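Local coordinates for protein ABC transporter (PDB 4G68) that probably binds xylan-derived oligosaccharides outside the cell and hands them to an ABC transporter for import, as a periplasmic-binding-type solute receptor, at residues 40-45 against 95-100; 191-196 against 272-277. All blocks are in the same frame, centred on the assembly; numbering follows the deposited sequence.

Contact 1. Residues 40-45 against 95-100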
loop_
_atom_site.group_PDB
_atom_site.type_symbol
_atom_site.label_atom_id
_atom_site.label_comp_id
_atom_site.label_asym_id
_atom_site.label_seq_id
_atom_site.Cartn_x
_atom_site.Cartn_y
_atom_site.Cartn_z
ATOM N N THR C 40 -26.691 0.503 16.963
ATOM C CA THR C 40 -26.103 0.430 15.610
ATOM C C THR C 40 -24.750 1.153 15.513
ATOM O O THR C 40 -24.611 2.320 15.861
ATOM C CB THR C 40 -27.083 0.914 14.534
ATOM O OG1 THR C 40 -28.191 0.007 14.494
ATOM C CG2 THR C 40 -26.413 0.938 13.161
ATOM N N LEU C 41 -23.742 0.418 15.060
ATOM C CA LEU C 41 -22.425 0.989 14.840
ATOM C C LEU C 41 -22.248 1.363 13.376
ATOM O O LEU C 41 -22.772 0.679 12.460
ATOM C CB LEU C 41 -21.347 -0.026 15.255
ATOM C CG LEU C 41 -21.373 -0.586 16.687
ATOM C CD1 LEU C 41 -20.464 -1.816 16.806
ATOM C CD2 LEU C 41 -20.979 0.474 17.709
ATOM N N THR C 42 -21.494 2.432 13.143
ATOM C CA THR C 42 -21.090 2.782 11.794
ATOM C C THR C 42 -19.643 2.309 11.531
ATOM O O THR C 42 -18.786 2.338 12.417
ATOM C CB THR C 42 -21.249 4.272 11.530
ATOM O OG1 THR C 42 -20.623 5.013 12.588
ATOM C CG2 THR C 42 -22.765 4.611 11.485
ATOM N N PHE C 43 -19.395 1.859 10.303
ATOM C CA PHE C 43 -18.063 1.351 9.949
ATOM C C PHE C 43 -17.743 1.874 8.560
ATOM O O PHE C 43 -18.531 1.640 7.638
ATOM C CB PHE C 43 -18.102 -0.178 9.946
ATOM C CG PHE C 43 -16.884 -0.835 9.348
ATOM C CD1 PHE C 43 -15.581 -0.460 9.737
ATOM C CD2 PHE C 43 -17.045 -1.864 8.391
ATOM C CE1 PHE C 43 -14.477 -1.076 9.185
ATOM C CE2 PHE C 43 -15.930 -2.482 7.843
ATOM C CZ PHE C 43 -14.653 -2.097 8.254
ATOM N N TRP C 44 -16.650 2.639 8.424
ATOM C CA TRP C 44 -16.220 3.080 7.101
ATOM C C TRP C 44 -15.002 2.315 6.624
ATOM O O TRP C 44 -14.097 2.048 7.411
ATOM C CB TRP C 44 -15.876 4.567 7.071
ATOM C CG TRP C 44 -17.032 5.516 7.422
ATOM C CD1 TRP C 44 -18.367 5.208 7.694
ATOM C CD2 TRP C 44 -16.949 6.984 7.536
ATOM N NE1 TRP C 44 -19.102 6.358 7.979
ATOM C CE2 TRP C 44 -18.314 7.453 7.883
ATOM C CE3 TRP C 44 -15.924 7.916 7.391
ATOM C CZ2 TRP C 44 -18.596 8.792 8.100
ATOM C CZ3 TRP C 44 -16.225 9.274 7.609
ATOM C CH2 TRP C 44 -17.534 9.698 7.953
ATOM N N ASN C 45 -14.968 1.992 5.325
ATOM C CA ASN C 45 -13.788 1.354 4.691
ATOM C C ASN C 45 -13.691 1.731 3.205
ATOM O O ASN C 45 -14.588 2.426 2.673
ATOM C CB ASN C 45 -13.788 -0.173 4.911
ATOM C CG ASN C 45 -14.943 -0.857 4.209
ATOM O OD1 ASN C 45 -14.873 -1.125 3.000
ATOM N ND2 ASN C 45 -16.019 -1.115 4.945
ATOM N N ALA C 95 -16.665 11.390 12.944
ATOM C CA ALA C 95 -16.177 10.079 12.493
ATOM C C ALA C 95 -17.102 8.927 12.946
ATOM O O ALA C 95 -17.778 9.048 13.992
ATOM C CB ALA C 95 -14.756 9.867 12.969
ATOM N N PRO C 96 -17.111 7.800 12.189
ATOM C CA PRO C 96 -17.881 6.619 12.511
ATOM C C PRO C 96 -17.314 5.955 13.731
ATOM O O PRO C 96 -16.243 6.319 14.175
ATOM C CB PRO C 96 -17.639 5.704 11.316
ATOM C CG PRO C 96 -16.220 6.013 10.928
ATOM C CD PRO C 96 -16.140 7.522 11.086
ATOM N N ASP C 97 -18.060 4.997 14.268
ATOM C CA ASP C 97 -17.620 4.213 15.422
ATOM C C ASP C 97 -16.321 3.515 15.079
ATOM O O ASP C 97 -15.355 3.572 15.862
ATOM C CB ASP C 97 -18.685 3.143 15.736
ATOM C CG ASP C 97 -19.981 3.739 16.219
ATOM O OD1 ASP C 97 -19.973 4.348 17.335
ATOM O OD2 ASP C 97 -20.980 3.640 15.465
ATOM N N ILE C 98 -16.302 2.883 13.885
ATOM C CA ILE C 98 -15.125 2.148 13.404
ATOM C C ILE C 98 -14.720 2.623 12.021
ATOM O O ILE C 98 -15.568 2.785 11.150
ATOM C CB ILE C 98 -15.372 0.626 13.287
ATOM C CG1 ILE C 98 -15.949 0.051 14.579
ATOM C CG2 ILE C 98 -14.060 -0.078 13.001
ATOM C CD1 ILE C 98 -16.705 -1.230 14.399
ATOM N N PHE C 99 -13.438 2.866 11.839
ATOM C CA PHE C 99 -12.927 3.313 10.554
ATOM C C PHE C 99 -11.615 2.652 10.171
ATOM O O PHE C 99 -10.704 2.551 11.005
ATOM C CB PHE C 99 -12.820 4.861 10.489
ATOM C CG PHE C 99 -11.794 5.479 11.420
ATOM C CD1 PHE C 99 -10.469 5.752 10.988
ATOM C CD2 PHE C 99 -12.160 5.851 12.702
ATOM C CE1 PHE C 99 -9.545 6.337 11.848
ATOM C CE2 PHE C 99 -11.249 6.440 13.558
ATOM C CZ PHE C 99 -9.945 6.702 13.128
ATOM N N GLN C 100 -11.519 2.257 8.894
ATOM C CA GLN C 100 -10.269 1.763 8.326
ATOM C C GLN C 100 -9.248 2.887 8.286
ATOM O O GLN C 100 -9.620 4.037 8.083
ATOM C CB GLN C 100 -10.531 1.269 6.896
ATOM C CG GLN C 100 -9.290 0.730 6.146
ATOM C CD GLN C 100 -9.655 0.061 4.795
ATOM O OE1 GLN C 100 -10.804 0.086 4.389
ATOM N NE2 GLN C 100 -8.660 -0.504 4.092
#
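Trp44 lays its indole over the pyrrolidine ring of Pro96, and the match between the two is close: Pro96 CD sits 3.6 Å from the centroid of the six-membered ring, only 9° off its normal, a CH-pi contact, while Pro96 CG rests over the CG-CD2 bond of the five-membered ring. With CG anti to the carbonyl carbon (chi1 -61°), the Trp44 ring system is carried across the proline rather than along it. Were Trp44 an alanine, Pro96 would probably lose its aromatic cover and a gap would open under helix 79-91, whose Ile86, Ala89 and Lys85, the last by a cation-pi contact, also meet the indole. Beneath this pair the backbones run as parallel strands in the open alpha/beta sheet of a solute-binding protein lobe, where 40-45 is flanked by 71-76 and by 98-102. Ile98 N gives its hydrogen to Thr42 O, Ile98 O accepts from Trp44 N, and Trp44 O accepts from Gln100 N at 3.0 Å. Just before the strand, Asp97 extends the ladder: its OD2 takes Thr42 N at 2.7 Å through its anti lone pair, in exchange its backbone N donates to the Thr42 hydroxyl oxygen OG1, and OD1 turns to Ser329. On the other face of the sheet, Phe43 CD1 meets Ile98 CG2 at 3.6 Å; Leu342 of helix 332-353 packs on both residues and Ala338 on Ile98. At Thr40, exposed at the start of the strand, the fit slackens: the side chain points away from 95-100, and its CG2 comes no nearer than 6.5 Å to Asp97 OD2.

Contact 2. Residues 191-196 against 272-277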
loop_
_atom_site.group_PDB
_atom_site.type_symbol
_atom_site.label_atom_id
_atom_site.label_comp_id
_atom_site.label_asym_id
_atom_site.label_seq_id
_atom_site.Cartn_x
_atom_site.Cartn_y
_atom_site.Cartn_z
ATOM N N THR C 191 3.406 -1.420 -24.269
ATOM C CA THR C 191 3.495 -0.569 -23.068
ATOM C C THR C 191 4.266 -1.318 -21.957
ATOM O O THR C 191 3.793 -2.362 -21.482
ATOM C CB THR C 191 2.062 -0.187 -22.565
ATOM O OG1 THR C 191 1.345 0.473 -23.607
ATOM C CG2 THR C 191 2.105 0.748 -21.388
ATOM N N PRO C 192 5.453 -0.809 -21.551
ATOM C CA PRO C 192 6.287 -1.558 -20.601
ATOM C C PRO C 192 5.624 -1.584 -19.239
ATOM O O PRO C 192 5.591 -2.604 -18.624
ATOM C CB PRO C 192 7.574 -0.692 -20.515
ATOM C CG PRO C 192 7.645 -0.099 -21.882
ATOM C CD PRO C 192 6.218 0.290 -22.174
ATOM N N PHE C 193 5.158 -0.434 -18.759
ATOM C CA PHE C 193 4.504 -0.385 -17.463
ATOM C C PHE C 193 3.112 0.225 -17.630
ATOM O O PHE C 193 2.973 1.269 -18.287
ATOM C CB PHE C 193 5.263 0.533 -16.485
ATOM C CG PHE C 193 6.409 -0.119 -15.752
ATOM C CD1 PHE C 193 6.238 -0.663 -14.445
ATOM C CD2 PHE C 193 7.690 -0.127 -16.306
ATOM C CE1 PHE C 193 7.322 -1.258 -13.792
ATOM C CE2 PHE C 193 8.768 -0.670 -15.607
ATOM C CZ PHE C 193 8.590 -1.212 -14.351
ATOM N N ALA C 194 2.100 -0.405 -17.020
ATOM C CA ALA C 194 0.803 0.240 -16.837
ATOM C C ALA C 194 0.925 1.087 -15.607
ATOM O O ALA C 194 0.997 0.521 -14.518
ATOM C CB ALA C 194 -0.300 -0.789 -16.621
ATOM N N LEU C 195 0.957 2.418 -15.760
ATOM C CA LEU C 195 0.872 3.301 -14.540
ATOM C C LEU C 195 -0.305 4.331 -14.589
ATOM O O LEU C 195 -0.494 4.982 -15.621
ATOM C CB LEU C 195 2.214 3.970 -14.247
ATOM C CG LEU C 195 2.266 5.100 -13.215
ATOM C CD1 LEU C 195 1.953 4.607 -11.783
ATOM C CD2 LEU C 195 3.562 5.888 -13.260
ATOM N N GLY C 196 -1.081 4.479 -13.478
ATOM C CA GLY C 196 -1.987 5.600 -13.347
ATOM C C GLY C 196 -1.518 6.597 -12.298
ATOM O O GLY C 196 -1.603 6.303 -11.095
ATOM N N ALA C 272 -0.078 -4.295 -20.771
ATOM C CA ALA C 272 1.289 -3.827 -20.393
ATOM C C ALA C 272 2.128 -4.984 -19.903
ATOM O O ALA C 272 1.565 -5.927 -19.284
ATOM C CB ALA C 272 1.216 -2.745 -19.328
ATOM N N ALA C 273 3.447 -4.929 -20.198
ATOM C CA ALA C 273 4.451 -5.949 -19.691
ATOM C C ALA C 273 4.477 -6.077 -18.163
ATOM O O ALA C 273 4.445 -7.226 -17.655
ATOM C CB ALA C 273 5.865 -5.598 -20.164
ATOM N N MET C 274 4.576 -4.903 -17.471
ATOM C CA MET C 274 4.801 -4.750 -16.036
ATOM C C MET C 274 3.899 -3.730 -15.327
ATOM O O MET C 274 3.189 -2.945 -15.962
ATOM C CB MET C 274 6.307 -4.447 -15.675
ATOM C CG MET C 274 7.364 -5.278 -16.419
ATOM S SD MET C 274 9.100 -4.770 -16.241
ATOM C CE MET C 274 9.581 -5.543 -14.703
ATOM N N TYR C 275 3.807 -3.903 -13.992
ATOM C CA TYR C 275 3.125 -2.967 -13.057
ATOM C C TYR C 275 3.917 -3.038 -11.811
ATOM O O TYR C 275 4.328 -4.146 -11.391
ATOM C CB TYR C 275 1.839 -3.522 -12.685
ATOM C CG TYR C 275 0.958 -2.715 -11.830
ATOM C CD1 TYR C 275 -0.057 -1.931 -12.396
ATOM C CD2 TYR C 275 1.020 -2.820 -10.414
ATOM C CE1 TYR C 275 -0.919 -1.200 -11.595
ATOM C CE2 TYR C 275 0.151 -2.082 -9.624
ATOM C CZ TYR C 275 -0.815 -1.278 -10.200
ATOM O OH TYR C 275 -1.664 -0.522 -9.379
ATOM N N PHE C 276 4.066 -1.887 -11.163
ATOM C CA PHE C 276 4.705 -1.917 -9.892
ATOM C C PHE C 276 3.886 -1.238 -8.799
ATOM O O PHE C 276 3.410 -0.141 -8.945
ATOM C CB PHE C 276 6.104 -1.302 -9.991
ATOM C CG PHE C 276 6.783 -1.206 -8.682
ATOM C CD1 PHE C 276 7.405 -2.317 -8.138
ATOM C CD2 PHE C 276 6.762 -0.011 -7.955
ATOM C CE1 PHE C 276 7.991 -2.273 -6.892
ATOM C CE2 PHE C 276 7.330 0.029 -6.692
ATOM C CZ PHE C 276 7.950 -1.076 -6.181
ATOM N N GLY C 277 3.706 -1.923 -7.688
ATOM C CA GLY C 277 2.957 -1.223 -6.699
ATOM C C GLY C 277 2.818 -2.040 -5.480
ATOM O O GLY C 277 3.727 -2.820 -5.125
#
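Phe193 and Met274 bury the most surface in this contact, and the ring face of Phe193 takes the CB methylene of Met274. Met274 CB lies over that face displaced toward the rim, 4.0 Å from the centroid and 17° off the normal. The sulfur follows at a slant: SD is 4.6 Å from the same centroid, a Met-aromatic contact in which it approaches CZ and CE2 obliquely. With CG anti to the carbonyl carbon (chi1 -43°), the Met274 chain keeps its sulfur beside the ring. At the ring's edge, Phe276 CB comes to 4.0 Å from Phe193 CE1, the two phenylalanine side chains lying side by side and pointing the same way.

Ala194 supplies the next largest share. Its CB touches Ala272 CB at 3.7 Å, two small methyl groups in contact, and its carbonyl O stands 3.4 Å from Tyr275 CD1. The same residue donates its N-H to Met274 O, while Met274 N reaches back to Pro192 O at 2.8 Å with a noticeably bent N-H...O angle of 139°. These two bonds bridge a loop without regular structure to the strand at Phe193 and Met274, and a third, from Ala273 N to Thr191 O, extends the pairing.

Beyond the two segments, helix 175-187 covers the aromatic-sulfur pair through Leu178, with Ile182 also against Phe193, and strand 144-160 brings Leu157 to both residues. Tyr275 faces helix 260-268 instead, and strand 274-278 runs antiparallel to 144-160, leaving the loop 191-196 along its other edge.

Contact 1 and contact 2 lie on opposite sides of the chain's centre, 34 Å apart between their centres and about 15 Å at their nearest atoms, so neither touches the other. One sheet nevertheless reaches both: strand 98-102 pairs with 317-325, which pairs with the long strand 144-160, and that strand in turn borders 274-278. Along the chain they follow in series, 40-45 with 95-100 closing before 191-196 with 272-277 opens. This layout is consistent with the two-lobed architecture of solute-binding proteins, in which ligand is generally held in the cleft between lobes.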